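Local atomic coordinates of insecticidal crystal protein Cry7Cal (PDB entry 5ZI1), a protein that is an insecticidal three-domain toxin active against a locust, which probably binds receptors in the insect gut and damages its cells by forming membrane pores. Residues Y93-R104 / L154-W165. Sequence-based numbering, arbitrary orientation.
Sequences YTSALEAWQNNR and LLKNAELFGAEW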
loop_
_atom_site.group_PDB
_atom_site.type_symbol
_atom_site.label_atom_id
_atom_site.label_comp_id
_atom_site.label_asym_id
_atom_site.label_seq_id
_atom_site.Cartn_x
_atom_site.Cartn_y
_atom_site.Cartn_z
ATOM N N TYR A 93 -28.618 -8.319 -7.137
ATOM C CA TYR A 93 -28.703 -6.866 -7.062
ATOM C C TYR A 93 -28.233 -6.219 -8.368
ATOM O O TYR A 93 -28.926 -5.352 -8.923
ATOM C CB TYR A 93 -27.910 -6.336 -5.857
ATOM C CG TYR A 93 -27.748 -4.827 -5.896
ATOM C CD1 TYR A 93 -28.774 -3.976 -5.488
ATOM C CD2 TYR A 93 -26.579 -4.255 -6.389
ATOM C CE1 TYR A 93 -28.619 -2.584 -5.552
ATOM C CE2 TYR A 93 -26.412 -2.893 -6.446
ATOM C CZ TYR A 93 -27.423 -2.054 -6.038
ATOM O OH TYR A 93 -27.209 -0.687 -6.131
ATOM N N THR A 94 -27.055 -6.619 -8.874
ATOM C CA THR A 94 -26.563 -6.046 -10.131
ATOM C C THR A 94 -27.556 -6.288 -11.259
ATOM O O THR A 94 -27.841 -5.389 -12.062
ATOM C CB THR A 94 -25.200 -6.637 -10.501
ATOM O OG1 THR A 94 -25.354 -8.031 -10.785
ATOM C CG2 THR A 94 -24.229 -6.504 -9.366
ATOM N N SER A 95 -28.124 -7.490 -11.308
ATOM C CA SER A 95 -29.145 -7.788 -12.303
ATOM C C SER A 95 -30.347 -6.851 -12.178
ATOM O O SER A 95 -30.878 -6.385 -13.191
ATOM C CB SER A 95 -29.567 -9.247 -12.171
ATOM O OG SER A 95 -30.595 -9.571 -13.082
ATOM N N ALA A 96 -30.788 -6.549 -10.946
ATOM C CA ALA A 96 -31.897 -5.609 -10.793
ATOM C C ALA A 96 -31.453 -4.183 -11.041
ATOM O O ALA A 96 -32.234 -3.375 -11.561
ATOM C CB ALA A 96 -32.531 -5.707 -9.402
ATOM N N LEU A 97 -30.214 -3.851 -10.667
ATOM C CA LEU A 97 -29.686 -2.532 -11.003
ATOM C C LEU A 97 -29.641 -2.329 -12.513
ATOM O O LEU A 97 -29.890 -1.227 -13.010
ATOM C CB LEU A 97 -28.302 -2.350 -10.386
ATOM C CG LEU A 97 -27.745 -0.928 -10.453
ATOM C CD1 LEU A 97 -28.751 0.077 -9.886
ATOM C CD2 LEU A 97 -26.425 -0.858 -9.698
ATOM N N GLU A 98 -29.349 -3.393 -13.262
ATOM C CA GLU A 98 -29.275 -3.273 -14.712
ATOM C C GLU A 98 -30.661 -3.121 -15.321
ATOM O O GLU A 98 -30.868 -2.272 -16.194
ATOM C CB GLU A 98 -28.554 -4.484 -15.295
ATOM C CG GLU A 98 -28.040 -4.263 -16.698
ATOM C CD GLU A 98 -27.026 -5.318 -17.104
ATOM O OE1 GLU A 98 -26.401 -5.143 -18.171
ATOM O OE2 GLU A 98 -26.853 -6.309 -16.344
ATOM N N ALA A 99 -31.622 -3.929 -14.867
ATOM C CA ALA A 99 -32.991 -3.814 -15.366
ATOM C C ALA A 99 -33.561 -2.426 -15.115
ATOM O O ALA A 99 -34.302 -1.893 -15.946
ATOM C CB ALA A 99 -33.884 -4.874 -14.724
ATOM N N TRP A 100 -33.232 -1.822 -13.975
ATOM C CA TRP A 100 -33.769 -0.498 -13.686
ATOM C C TRP A 100 -33.077 0.561 -14.531
ATOM O O TRP A 100 -33.726 1.469 -15.068
ATOM C CB TRP A 100 -33.627 -0.175 -12.194
ATOM C CG TRP A 100 -33.692 1.311 -11.929
ATOM C CD1 TRP A 100 -34.802 2.103 -11.956
ATOM C CD2 TRP A 100 -32.592 2.175 -11.618
ATOM N NE1 TRP A 100 -34.461 3.407 -11.678
ATOM C CE2 TRP A 100 -33.109 3.475 -11.472
ATOM C CE3 TRP A 100 -31.221 1.974 -11.448
ATOM C CZ2 TRP A 100 -32.300 4.566 -11.167
ATOM C CZ3 TRP A 100 -30.423 3.062 -11.144
ATOM C CH2 TRP A 100 -30.965 4.338 -11.007
ATOM N N GLN A 101 -31.756 0.457 -14.654
ATOM C CA GLN A 101 -30.991 1.428 -15.426
ATOM C C GLN A 101 -31.460 1.495 -16.879
ATOM O O GLN A 101 -31.463 2.572 -17.483
ATOM C CB GLN A 101 -29.506 1.068 -15.330
ATOM C CG GLN A 101 -28.669 1.482 -16.506
ATOM C CD GLN A 101 -28.209 2.913 -16.405
ATOM O OE1 GLN A 101 -28.902 3.770 -15.831
ATOM N NE2 GLN A 101 -27.019 3.185 -16.948
ATOM N N ASN A 102 -31.902 0.376 -17.439
ATOM C CA ASN A 102 -32.364 0.333 -18.816
ATOM C C ASN A 102 -33.865 0.599 -18.965
ATOM O O ASN A 102 -34.412 0.424 -20.058
ATOM C CB ASN A 102 -31.995 -1.021 -19.418
ATOM C CG ASN A 102 -30.491 -1.208 -19.520
ATOM O OD1 ASN A 102 -29.754 -0.256 -19.797
ATOM N ND2 ASN A 102 -30.024 -2.425 -19.256
ATOM N N ASN A 103 -34.542 1.027 -17.903
ATOM C CA ASN A 103 -35.969 1.307 -17.995
ATOM C C ASN A 103 -36.390 2.126 -16.780
ATOM O O ASN A 103 -37.364 1.786 -16.102
ATOM C CB ASN A 103 -36.762 0.000 -18.085
ATOM C CG ASN A 103 -38.231 0.219 -18.408
ATOM O OD1 ASN A 103 -38.669 1.351 -18.631
ATOM N ND2 ASN A 103 -39.009 -0.861 -18.385
ATOM N N ARG A 104 -35.650 3.198 -16.490
ATOM C CA ARG A 104 -35.799 3.951 -15.247
ATOM C C ARG A 104 -37.218 4.438 -14.960
ATOM O O ARG A 104 -37.591 4.618 -13.797
ATOM C CB ARG A 104 -34.870 5.153 -15.249
ATOM C CG ARG A 104 -33.422 4.785 -15.224
ATOM C CD ARG A 104 -32.621 6.009 -14.891
ATOM N NE ARG A 104 -31.204 5.704 -14.785
ATOM C CZ ARG A 104 -30.356 6.415 -14.056
ATOM N NH1 ARG A 104 -30.799 7.466 -13.375
ATOM N NH2 ARG A 104 -29.076 6.076 -14.007
ATOM N N LEU A 154 -21.172 -1.206 -1.570
ATOM C CA LEU A 154 -22.607 -1.359 -1.770
ATOM C C LEU A 154 -23.382 -0.204 -1.133
ATOM O O LEU A 154 -24.374 0.266 -1.694
ATOM C CB LEU A 154 -23.078 -2.687 -1.198
ATOM C CG LEU A 154 -24.586 -2.887 -1.330
ATOM C CD1 LEU A 154 -24.926 -3.022 -2.774
ATOM C CD2 LEU A 154 -25.128 -4.070 -0.513
ATOM N N LEU A 155 -22.948 0.258 0.044
ATOM C CA LEU A 155 -23.690 1.303 0.732
ATOM C C LEU A 155 -23.627 2.606 -0.050
ATOM O O LEU A 155 -24.584 3.388 -0.026
ATOM C CB LEU A 155 -23.155 1.477 2.162
ATOM C CG LEU A 155 -23.658 0.423 3.162
ATOM C CD1 LEU A 155 -22.778 0.283 4.404
ATOM C CD2 LEU A 155 -25.110 0.771 3.533
ATOM N N LYS A 156 -22.529 2.827 -0.783
ATOM C CA LYS A 156 -22.434 3.993 -1.654
ATOM C C LYS A 156 -23.599 4.048 -2.636
ATOM O O LYS A 156 -24.084 5.133 -2.971
ATOM C CB LYS A 156 -21.100 3.979 -2.408
ATOM C CG LYS A 156 -20.925 5.126 -3.399
ATOM C CD LYS A 156 -19.532 5.119 -4.038
ATOM C CE LYS A 156 -19.434 6.120 -5.184
ATOM N NZ LYS A 156 -18.030 6.453 -5.545
ATOM N N ASN A 157 -24.064 2.888 -3.106
ATOM C CA ASN A 157 -25.132 2.883 -4.100
ATOM C C ASN A 157 -26.377 3.623 -3.597
ATOM O O ASN A 157 -27.049 4.307 -4.376
ATOM C CB ASN A 157 -25.468 1.447 -4.505
ATOM C CG ASN A 157 -24.407 0.819 -5.434
ATOM O OD1 ASN A 157 -24.737 0.032 -6.317
ATOM N ND2 ASN A 157 -23.138 1.151 -5.216
ATOM N N ALA A 158 -26.689 3.530 -2.295
ATOM C CA ALA A 158 -27.874 4.226 -1.785
ATOM C C ALA A 158 -27.745 5.731 -1.970
ATOM O O ALA A 158 -28.707 6.404 -2.371
ATOM C CB ALA A 158 -28.122 3.893 -0.307
ATOM N N GLU A 159 -26.553 6.284 -1.719
ATOM C CA GLU A 159 -26.400 7.717 -1.926
ATOM C C GLU A 159 -26.415 8.069 -3.400
ATOM O O GLU A 159 -26.886 9.150 -3.770
ATOM C CB GLU A 159 -25.122 8.247 -1.257
ATOM C CG GLU A 159 -24.921 9.746 -1.555
ATOM C CD GLU A 159 -25.462 10.611 -0.408
ATOM O OE1 GLU A 159 -25.787 10.042 0.661
ATOM O OE2 GLU A 159 -25.635 11.848 -0.573
ATOM N N LEU A 160 -25.925 7.170 -4.256
ATOM C CA LEU A 160 -25.913 7.483 -5.675
ATOM C C LEU A 160 -27.305 7.381 -6.282
ATOM O O LEU A 160 -27.718 8.257 -7.055
ATOM C CB LEU A 160 -24.957 6.556 -6.423
ATOM C CG LEU A 160 -23.459 6.676 -6.155
ATOM C CD1 LEU A 160 -22.769 5.464 -6.750
ATOM C CD2 LEU A 160 -22.914 7.954 -6.742
ATOM N N PHE A 161 -28.037 6.322 -5.961
ATOM C CA PHE A 161 -29.247 6.003 -6.691
ATOM C C PHE A 161 -30.506 5.974 -5.828
ATOM O O PHE A 161 -31.608 5.886 -6.391
ATOM C CB PHE A 161 -29.096 4.648 -7.407
ATOM C CG PHE A 161 -27.759 4.457 -8.121
ATOM C CD1 PHE A 161 -27.358 5.317 -9.143
ATOM C CD2 PHE A 161 -26.930 3.384 -7.796
ATOM C CE1 PHE A 161 -26.149 5.125 -9.801
ATOM C CE2 PHE A 161 -25.715 3.181 -8.459
ATOM C CZ PHE A 161 -25.322 4.050 -9.456
ATOM N N GLY A 162 -30.387 6.075 -4.499
ATOM C CA GLY A 162 -31.528 5.932 -3.597
ATOM C C GLY A 162 -32.740 6.788 -3.909
ATOM O O GLY A 162 -33.840 6.265 -4.109
ATOM N N ALA A 163 -32.544 8.107 -3.973
ATOM C CA ALA A 163 -33.650 9.012 -4.279
ATOM C C ALA A 163 -34.327 8.645 -5.594
ATOM O O ALA A 163 -35.555 8.732 -5.709
ATOM C CB ALA A 163 -33.155 10.458 -4.315
ATOM N N GLU A 164 -33.548 8.196 -6.593
ATOM C CA GLU A 164 -34.160 7.805 -7.859
ATOM C C GLU A 164 -34.870 6.463 -7.776
ATOM O O GLU A 164 -35.709 6.169 -8.634
ATOM C CB GLU A 164 -33.130 7.783 -8.992
ATOM C CG GLU A 164 -32.018 8.789 -8.860
ATOM C CD GLU A 164 -31.115 8.794 -10.096
ATOM O OE1 GLU A 164 -31.618 9.073 -11.212
ATOM O OE2 GLU A 164 -29.902 8.500 -9.976
ATOM N N TRP A 165 -34.591 5.663 -6.753
ATOM C CA TRP A 165 -35.367 4.457 -6.502
ATOM C C TRP A 165 -36.651 4.714 -5.734
ATOM O O TRP A 165 -37.442 3.780 -5.556
ATOM C CB TRP A 165 -34.548 3.455 -5.716
ATOM C CG TRP A 165 -33.372 2.933 -6.433
ATOM C CD1 TRP A 165 -33.131 2.977 -7.780
ATOM C CD2 TRP A 165 -32.258 2.275 -5.842
ATOM N NE1 TRP A 165 -31.929 2.373 -8.058
ATOM C CE2 TRP A 165 -31.369 1.942 -6.884
ATOM C CE3 TRP A 165 -31.919 1.938 -4.531
ATOM C CZ2 TRP A 165 -30.173 1.280 -6.651
ATOM C CZ3 TRP A 165 -30.731 1.286 -4.303
ATOM C CH2 TRP A 165 -29.872 0.964 -5.355
HETATM O O HOH W 1 -27.993 7.674 -11.958
#
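Trp165 drives the edge of its indole onto one face of Trp100: the planes stand at 84°, and Trp165 NE1 lies 3.5 Å from Trp100 CE3. Trp100, its CG anti to the backbone N and its indole thereby carried across to Trp165, sets its own edge toward the face of Phe161, offset, with ring centroids 5.9 Å apart, which makes the three rings an aromatic cluster. Leu97 CD1 abuts the Trp165 rim at CZ2 (3.7 Å). Farther back along both helices, Tyr93 OH donates to Asn157 OD1 at 2.6 Å, in the carbonyl plane and on a lone pair (C=O...O angle 113°), giving the amide oxygen of buried Asn157 a partner. Leu154 CD1 sits over one face of the Tyr93 ring in a CH-pi contact. At the more exposed end, Arg104 NH1 forms a salt bridge with Glu164 OE1 (2.8 Å), while a water links Arg104 NH2 to Glu164 OE2. Behind this pair, Gln101 OE1 accepts from both NE and NH2 of Arg104, fixing the guanidinium with Trp100 CH2 over its centre. The axes of 93-101 and 154-165 approach to 12.7 Å, inclined at 54°, a gap large side chains span. Within the N-terminal helical domain, helix 33-47 reaches this interface through Phe40, against Asn157, and helix 107-127 through Val113, against Trp165.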